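Long-range contacts in DUF917 domain-containing protein (Chromobacterium violaceum, PDB 2O3I), which is of unknown function but belongs to the S-Me-THD-like (DUF917) family and carries both the N-terminal and the C-terminal regions characteristic of it: residues R50-D55 with G125-D130; E11-G16 with S227-L232. The protein carries 2 engineered substitutions. All coordinates share one frame; numbering follows the deposited sequence.

Interaction 1. Residues R50-D55 with G125-D130; sequences RVVDVD and GLAVVD
Val51 and Val52 pair with Val128 and Val129 as parallel strands, and three backbone hydrogen bonds set the register. Val128 N donates to Arg50 O (3.0 Å), Val52 N to Val128 O (3.0 Å) and Asp130 N to Val52 O (2.8 Å), all with N-H...O angles close to 160°. Val128 thus binds the residues before and after Val51, the signature of a parallel bridge. The 37° angle between the short strand axes is consistent with sheet twist. Past the last direct bond, a water accepts from Val54 N and donates to Asp130 O, bridging the two segments beyond the paired residues.

Apolar contacts occupy both faces. Val51 and Val128 lie side by side, with Val51 CG2 3.5 Å from Val128 CG1; Val128 CG1 stands between its own backbone N and carbonyl carbon (chi1 53°), where it also meets Arg50 O. On the other face Val52 CG1 is 4.0 Å from Ala127 CB, and further along the side chains of Val54 and Val129 cross at a slant, CG2 of Val54 3.8 Å from CG1 of Val129.

Charged side chains enter at the two ends of the pairing. Bends at the second and third torsions of Arg50 bring its guanidinium obliquely to Ala127, with NH1 3.4 Å from Ala127 CB. The side chains of Asp53 and Asp130 lie side by side, pointing the same way, with their carboxylate planes turned apart and their OD2 atoms 4.1 Å from each other, a proximity that should be somewhat unfavourable if both are charged; the probable hydrogen bond that Asp130 OD2 shares with Ser227 OG would partly offset it.

In the mixed sheet, strand 49-52 is flanked by antiparallel strand 3-5, where Val51 touches Phe3 and Leu5. Strand 127-129 has parallel strand 101-105 as its other neighbour and is reached from it through helix 111-124 in a beta-alpha-beta crossover; Gly125, with positive phi, leads out of that helix.

Interaction 2. Residues E11-G16 with S227-L232; sequences EPLLQG and SRALKL
Ala229 meets Leu13 and Gly16 where two helices cross almost at right angles, their short axes 6.7 Å apart at an angle of 104°. Its methyl CB lies 4.0 Å from Leu13 CD1, while its carbonyl O approaches Gly16 CA at 3.2 Å. The angle of 166° at the hydrogen makes this a nearly straight CA-H...O contact, and the absence of a side chain on Gly16 is what lets the backbones come so close. Leu230 follows, its CG anti to the backbone N (chi1 177°), which carries the branch towards the N-terminal helix. There CD1 lies alongside the Pro12 ring, 3.8 Å from Pro12 CG, and Leu230 CD1 is also 4.2 Å from Leu13 CB. Two residues further on, Leu232 completes the seam: CD2 reaches Gly16 O at 4.0 Å, and its side chain also touches Met247 and Phe250 of helix 244-255.

All six touching residues are buried; the contacts between side chains of the two segments are apolar, and the backbone adds the CA-H...O approach. Cohesion therefore probably rests mainly on close shape fit and the burial of apolar surface, with the glycine setting how near the helices can come.

Along the chain the order is 11-16, 50-55, 125-130, 227-232, so both segments of interaction 1 fall between the two of interaction 2. Their centres are about 16 Å apart. Interaction 1 lies in the mixed beta structure of the N-terminal family region, whereas interaction 2 joins helix 10-19 of that region to helix 225-237 of the C-terminal one. A direct link exists as well: Asp130 OD2 is 2.6 Å from Ser227 OG in a probable hydrogen bond. Helix 225-237 thus meets both the N-terminal helix and the end of the strand pair, so parts of the chain that fall in the two family regions pack together here, consistent with a closely integrated fold.

Interaction 1. Residues R50-D55 with G125-D130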
ATOM      1  N   ARG A  50     -24.811  -6.564 -22.612  1.00 31.74           N
ATOM      2  CA  ARG A  50     -25.198  -5.327 -23.264  1.00 32.62           C
ATOM      3  C   ARG A  50     -23.978  -4.418 -23.418  1.00 30.17           C
ATOM      4  O   ARG A  50     -23.265  -4.160 -22.445  1.00 26.09           O
ATOM      5  CB  ARG A  50     -26.281  -4.636 -22.432  1.00 36.09           C
ATOM      6  CG  ARG A  50     -27.037  -3.521 -23.137  1.00 42.04           C
ATOM      7  CD  ARG A  50     -28.500  -3.519 -22.674  1.00 49.35           C
ATOM      8  NE  ARG A  50     -28.624  -3.735 -21.229  1.00 54.93           N
ATOM      9  CZ  ARG A  50     -28.309  -2.837 -20.298  1.00 57.81           C
ATOM     10  NH1 ARG A  50     -27.850  -1.640 -20.651  1.00 59.93           N
ATOM     11  NH2 ARG A  50     -28.436  -3.139 -19.009  1.00 56.73           N
ATOM     12  N   VAL A  51     -23.735  -3.964 -24.647  1.00 28.62           N
ATOM     13  CA  VAL A  51     -22.618  -3.068 -24.938  1.00 30.02           C
ATOM     14  C   VAL A  51     -23.188  -1.773 -25.500  1.00 29.39           C
ATOM     15  O   VAL A  51     -23.939  -1.799 -26.468  1.00 29.22           O
ATOM     16  CB  VAL A  51     -21.665  -3.653 -25.997  1.00 31.56           C
ATOM     17  CG1 VAL A  51     -20.448  -2.740 -26.145  1.00 28.69           C
ATOM     18  CG2 VAL A  51     -21.263  -5.074 -25.617  1.00 29.80           C
ATOM     19  N   VAL A  52     -22.822  -0.644 -24.900  1.00 29.72           N
ATOM     20  CA  VAL A  52     -23.324   0.656 -25.339  1.00 30.60           C
ATOM     21  C   VAL A  52     -22.212   1.610 -25.787  1.00 31.38           C
ATOM     22  O   VAL A  52     -21.053   1.473 -25.375  1.00 29.35           O
ATOM     23  CB  VAL A  52     -24.123   1.348 -24.200  1.00 31.19           C
ATOM     24  CG1 VAL A  52     -25.300   0.474 -23.776  1.00 30.75           C
ATOM     25  CG2 VAL A  52     -23.215   1.606 -23.006  1.00 30.30           C
ATOM     26  N   ASP A  53     -22.563   2.571 -26.639  1.00 32.50           N
ATOM     27  CA  ASP A  53     -21.590   3.555 -27.096  1.00 32.79           C
ATOM     28  C   ASP A  53     -21.507   4.640 -26.035  1.00 31.37           C
ATOM     29  O   ASP A  53     -22.420   4.800 -25.223  1.00 27.49           O
ATOM     30  CB  ASP A  53     -22.001   4.166 -28.434  1.00 36.53           C
ATOM     31  CG  ASP A  53     -22.036   3.140 -29.556  1.00 42.16           C
ATOM     32  OD1 ASP A  53     -23.145   2.660 -29.887  1.00 42.84           O
ATOM     33  OD2 ASP A  53     -20.952   2.807 -30.097  1.00 43.36           O
ATOM     34  N   VAL A  54     -20.402   5.374 -26.034  1.00 30.33           N
ATOM     35  CA  VAL A  54     -20.199   6.427 -25.056  1.00 31.46           C
ATOM     36  C   VAL A  54     -21.393   7.376 -24.944  1.00 32.39           C
ATOM     37  O   VAL A  54     -21.815   7.708 -23.837  1.00 30.18           O
ATOM     38  CB  VAL A  54     -18.920   7.239 -25.380  1.00 30.66           C
ATOM     39  CG1 VAL A  54     -18.742   8.368 -24.374  1.00 29.08           C
ATOM     40  CG2 VAL A  54     -17.698   6.318 -25.368  1.00 28.81           C
ATOM     41  N   ASP A  55     -21.943   7.799 -26.082  1.00 35.11           N
ATOM     42  CA  ASP A  55     -23.078   8.729 -26.084  1.00 38.79           C
ATOM     43  C   ASP A  55     -24.392   8.110 -25.608  1.00 39.57           C
ATOM     44  O   ASP A  55     -25.394   8.812 -25.447  1.00 41.45           O
ATOM     45  CB  ASP A  55     -23.284   9.331 -27.485  1.00 41.92           C
ATOM     46  CG  ASP A  55     -22.105  10.180 -27.947  1.00 43.51           C
ATOM     47  OD1 ASP A  55     -21.625  11.029 -27.165  1.00 45.19           O
ATOM     48  OD2 ASP A  55     -21.664  10.007 -29.105  1.00 47.24           O
ATOM     49  N   GLY A 125     -25.538  -6.788 -13.907  1.00 27.28           N
ATOM     50  CA  GLY A 125     -26.628  -6.172 -14.639  1.00 28.14           C
ATOM     51  C   GLY A 125     -26.275  -4.786 -15.157  1.00 29.04           C
ATOM     52  O   GLY A 125     -27.124  -3.892 -15.202  1.00 28.87           O
ATOM     53  N   LEU A 126     -25.018  -4.604 -15.555  1.00 27.90           N
ATOM     54  CA  LEU A 126     -24.568  -3.316 -16.071  1.00 27.80           C
ATOM     55  C   LEU A 126     -24.301  -3.421 -17.562  1.00 27.64           C
ATOM     56  O   LEU A 126     -24.436  -4.486 -18.159  1.00 28.07           O
ATOM     57  CB  LEU A 126     -23.278  -2.885 -15.368  1.00 26.81           C
ATOM     58  CG  LEU A 126     -23.239  -3.014 -13.839  1.00 28.13           C
ATOM     59  CD1 LEU A 126     -21.833  -2.720 -13.346  1.00 27.50           C
ATOM     60  CD2 LEU A 126     -24.237  -2.061 -13.201  1.00 27.87           C
ATOM     61  N   ALA A 127     -23.928  -2.303 -18.167  1.00 27.68           N
ATOM     62  CA  ALA A 127     -23.601  -2.291 -19.581  1.00 28.05           C
ATOM     63  C   ALA A 127     -22.126  -1.909 -19.712  1.00 27.46           C
ATOM     64  O   ALA A 127     -21.622  -1.066 -18.965  1.00 27.76           O
ATOM     65  CB  ALA A 127     -24.483  -1.288 -20.328  1.00 26.88           C
ATOM     66  N   VAL A 128     -21.433  -2.553 -20.643  1.00 27.66           N
ATOM     67  CA  VAL A 128     -20.021  -2.271 -20.880  1.00 27.91           C
ATOM     68  C   VAL A 128     -19.941  -1.236 -21.997  1.00 26.20           C
ATOM     69  O   VAL A 128     -20.680  -1.313 -22.977  1.00 25.29           O
ATOM     70  CB  VAL A 128     -19.264  -3.560 -21.284  1.00 28.66           C
ATOM     71  CG1 VAL A 128     -19.967  -4.223 -22.453  1.00 32.88           C
ATOM     72  CG2 VAL A 128     -17.816  -3.233 -21.643  1.00 27.09           C
ATOM     73  N   VAL A 129     -19.061  -0.253 -21.840  1.00 24.26           N
ATOM     74  CA  VAL A 129     -18.916   0.792 -22.845  1.00 22.08           C
ATOM     75  C   VAL A 129     -18.016   0.330 -23.989  1.00 22.19           C
ATOM     76  O   VAL A 129     -16.991  -0.298 -23.752  1.00 22.54           O
ATOM     77  CB  VAL A 129     -18.341   2.069 -22.204  1.00 21.76           C
ATOM     78  CG1 VAL A 129     -18.141   3.152 -23.258  1.00 22.25           C
ATOM     79  CG2 VAL A 129     -19.285   2.551 -21.107  1.00 18.72           C
ATOM     80  N   ASP A 130     -18.411   0.625 -25.227  1.00 22.62           N
ATOM     81  CA  ASP A 130     -17.626   0.231 -26.397  1.00 20.34           C
ATOM     82  C   ASP A 130     -16.508   1.242 -26.522  1.00 20.41           C
ATOM     83  O   ASP A 130     -16.575   2.167 -27.335  1.00 21.77           O
ATOM     84  CB  ASP A 130     -18.500   0.227 -27.667  1.00 20.19           C
ATOM     85  CG  ASP A 130     -17.781  -0.375 -28.882  1.00 22.46           C
ATOM     86  OD1 ASP A 130     -16.646  -0.874 -28.733  1.00 21.25           O
ATOM     87  OD2 ASP A 130     -18.352  -0.358 -29.996  1.00 24.33           O
TER
HETATM   88  O   HOH W   1     -18.456   4.175 -28.039  1.00 25.72           O

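Interaction 2. Residues E11-G16 with S227-L232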
ATOM      1  N   GLU A  11     -14.639 -15.566 -27.612  1.00 27.93           N
ATOM      2  CA  GLU A  11     -13.435 -16.114 -28.233  1.00 28.94           C
ATOM      3  C   GLU A  11     -12.901 -15.195 -29.328  1.00 28.96           C
ATOM      4  O   GLU A  11     -11.709 -14.884 -29.354  1.00 30.03           O
ATOM      5  CB  GLU A  11     -13.707 -17.517 -28.790  1.00 28.64           C
ATOM      6  CG  GLU A  11     -12.597 -18.075 -29.671  1.00 29.75           C
ATOM      7  CD  GLU A  11     -11.255 -18.228 -28.955  1.00 29.72           C
ATOM      8  OE1 GLU A  11     -10.256 -18.526 -29.640  1.00 30.50           O
ATOM      9  OE2 GLU A  11     -11.189 -18.062 -27.720  1.00 29.84           O
ATOM     10  N   PRO A  12     -13.767 -14.755 -30.256  1.00 27.71           N
ATOM     11  CA  PRO A  12     -13.234 -13.868 -31.297  1.00 26.41           C
ATOM     12  C   PRO A  12     -12.857 -12.499 -30.732  1.00 26.61           C
ATOM     13  O   PRO A  12     -11.929 -11.844 -31.213  1.00 27.15           O
ATOM     14  CB  PRO A  12     -14.381 -13.786 -32.307  1.00 24.72           C
ATOM     15  CG  PRO A  12     -15.601 -14.022 -31.477  1.00 24.90           C
ATOM     16  CD  PRO A  12     -15.158 -15.141 -30.552  1.00 24.36           C
ATOM     17  N   LEU A  13     -13.589 -12.079 -29.709  1.00 25.75           N
ATOM     18  CA  LEU A  13     -13.365 -10.795 -29.059  1.00 25.58           C
ATOM     19  C   LEU A  13     -11.983 -10.720 -28.424  1.00 24.54           C
ATOM     20  O   LEU A  13     -11.276  -9.724 -28.554  1.00 24.30           O
ATOM     21  CB  LEU A  13     -14.434 -10.567 -27.981  1.00 23.80           C
ATOM     22  CG  LEU A  13     -14.304  -9.324 -27.097  1.00 25.12           C
ATOM     23  CD1 LEU A  13     -14.252  -8.059 -27.945  1.00 24.18           C
ATOM     24  CD2 LEU A  13     -15.476  -9.281 -26.137  1.00 22.95           C
ATOM     25  N   LEU A  14     -11.602 -11.777 -27.723  1.00 25.33           N
ATOM     26  CA  LEU A  14     -10.310 -11.789 -27.071  1.00 26.30           C
ATOM     27  C   LEU A  14      -9.193 -11.889 -28.101  1.00 25.29           C
ATOM     28  O   LEU A  14      -8.127 -11.314 -27.909  1.00 27.13           O
ATOM     29  CB  LEU A  14     -10.244 -12.931 -26.051  1.00 25.87           C
ATOM     30  CG  LEU A  14     -10.420 -14.380 -26.497  1.00 27.27           C
ATOM     31  CD1 LEU A  14      -9.054 -14.986 -26.841  1.00 23.45           C
ATOM     32  CD2 LEU A  14     -11.080 -15.164 -25.353  1.00 27.95           C
ATOM     33  N   GLN A  15      -9.449 -12.597 -29.200  1.00 23.93           N
ATOM     34  CA  GLN A  15      -8.454 -12.750 -30.261  1.00 24.81           C
ATOM     35  C   GLN A  15      -8.123 -11.398 -30.872  1.00 23.12           C
ATOM     36  O   GLN A  15      -6.952 -11.027 -31.000  1.00 19.25           O
ATOM     37  CB  GLN A  15      -8.971 -13.665 -31.372  1.00 27.43           C
ATOM     38  CG  GLN A  15      -9.123 -15.127 -30.991  1.00 32.95           C
ATOM     39  CD  GLN A  15      -8.351 -16.047 -31.920  1.00 35.12           C
ATOM     40  OE1 GLN A  15      -8.694 -17.219 -32.075  1.00 37.48           O
ATOM     41  NE2 GLN A  15      -7.295 -15.523 -32.531  1.00 35.04           N
ATOM     42  N   GLY A  16      -9.173 -10.671 -31.252  1.00 22.25           N
ATOM     43  CA  GLY A  16      -8.998  -9.366 -31.856  1.00 21.05           C
ATOM     44  C   GLY A  16      -8.353  -8.399 -30.886  1.00 21.28           C
ATOM     45  O   GLY A  16      -7.454  -7.649 -31.262  1.00 20.88           O
ATOM     46  N   SER A 227     -15.947  -3.238 -30.312  1.00 22.53           N
ATOM     47  CA  SER A 227     -16.524  -3.762 -31.545  1.00 24.78           C
ATOM     48  C   SER A 227     -15.489  -4.063 -32.644  1.00 24.78           C
ATOM     49  O   SER A 227     -15.591  -5.078 -33.341  1.00 22.26           O
ATOM     50  CB  SER A 227     -17.611  -2.817 -32.068  1.00 23.84           C
ATOM     51  OG  SER A 227     -17.187  -1.471 -32.055  1.00 27.02           O
ATOM     52  N   ARG A 228     -14.489  -3.203 -32.804  1.00 25.02           N
ATOM     53  CA  ARG A 228     -13.484  -3.473 -33.822  1.00 25.82           C
ATOM     54  C   ARG A 228     -12.669  -4.711 -33.410  1.00 23.01           C
ATOM     55  O   ARG A 228     -12.210  -5.471 -34.255  1.00 23.45           O
ATOM     56  CB  ARG A 228     -12.561  -2.268 -34.024  1.00 26.86           C
ATOM     57  CG  ARG A 228     -11.653  -2.004 -32.870  1.00 29.07           C
ATOM     58  CD  ARG A 228     -10.422  -1.219 -33.285  1.00 30.45           C
ATOM     59  NE  ARG A 228      -9.435  -1.325 -32.220  1.00 32.72           N
ATOM     60  CZ  ARG A 228      -8.459  -0.458 -32.002  1.00 31.83           C
ATOM     61  NH1 ARG A 228      -8.320   0.601 -32.783  1.00 32.55           N
ATOM     62  NH2 ARG A 228      -7.641  -0.644 -30.976  1.00 32.08           N
ATOM     63  N   ALA A 229     -12.494  -4.915 -32.111  1.00 22.25           N
ATOM     64  CA  ALA A 229     -11.762  -6.086 -31.640  1.00 21.82           C
ATOM     65  C   ALA A 229     -12.554  -7.336 -32.012  1.00 21.85           C
ATOM     66  O   ALA A 229     -11.977  -8.350 -32.404  1.00 21.28           O
ATOM     67  CB  ALA A 229     -11.566  -6.026 -30.132  1.00 19.76           C
ATOM     68  N   LEU A 230     -13.878  -7.252 -31.888  1.00 21.19           N
ATOM     69  CA  LEU A 230     -14.764  -8.365 -32.212  1.00 21.99           C
ATOM     70  C   LEU A 230     -14.808  -8.654 -33.714  1.00 23.38           C
ATOM     71  O   LEU A 230     -14.821  -9.815 -34.133  1.00 23.06           O
ATOM     72  CB  LEU A 230     -16.182  -8.072 -31.702  1.00 21.76           C
ATOM     73  CG  LEU A 230     -17.257  -9.115 -32.037  1.00 25.05           C
ATOM     74  CD1 LEU A 230     -16.932 -10.452 -31.356  1.00 21.36           C
ATOM     75  CD2 LEU A 230     -18.625  -8.593 -31.595  1.00 23.47           C
ATOM     76  N   LYS A 231     -14.830  -7.605 -34.529  1.00 25.61           N
ATOM     77  CA  LYS A 231     -14.875  -7.793 -35.972  1.00 26.99           C
ATOM     78  C   LYS A 231     -13.600  -8.461 -36.481  1.00 27.40           C
ATOM     79  O   LYS A 231     -13.657  -9.350 -37.341  1.00 27.10           O
ATOM     80  CB  LYS A 231     -15.092  -6.453 -36.678  1.00 29.44           C
ATOM     81  CG  LYS A 231     -15.229  -6.578 -38.191  1.00 34.01           C
ATOM     82  CD  LYS A 231     -15.654  -5.268 -38.835  1.00 35.91           C
ATOM     83  CE  LYS A 231     -15.712  -5.400 -40.348  1.00 36.99           C
ATOM     84  NZ  LYS A 231     -15.989  -4.080 -40.987  1.00 40.32           N
ATOM     85  N   LEU A 232     -12.450  -8.047 -35.953  1.00 24.95           N
ATOM     86  CA  LEU A 232     -11.184  -8.643 -36.375  1.00 24.50           C
ATOM     87  C   LEU A 232     -11.105 -10.095 -35.905  1.00 24.13           C
ATOM     88  O   LEU A 232     -10.667 -10.989 -36.648  1.00 22.34           O
ATOM     89  CB  LEU A 232      -9.997  -7.855 -35.810  1.00 23.55           C
ATOM     90  CG  LEU A 232      -8.625  -8.538 -35.883  1.00 24.30           C
ATOM     91  CD1 LEU A 232      -8.262  -8.816 -37.332  1.00 25.46           C
ATOM     92  CD2 LEU A 232      -7.567  -7.656 -35.231  1.00 24.06           C
TER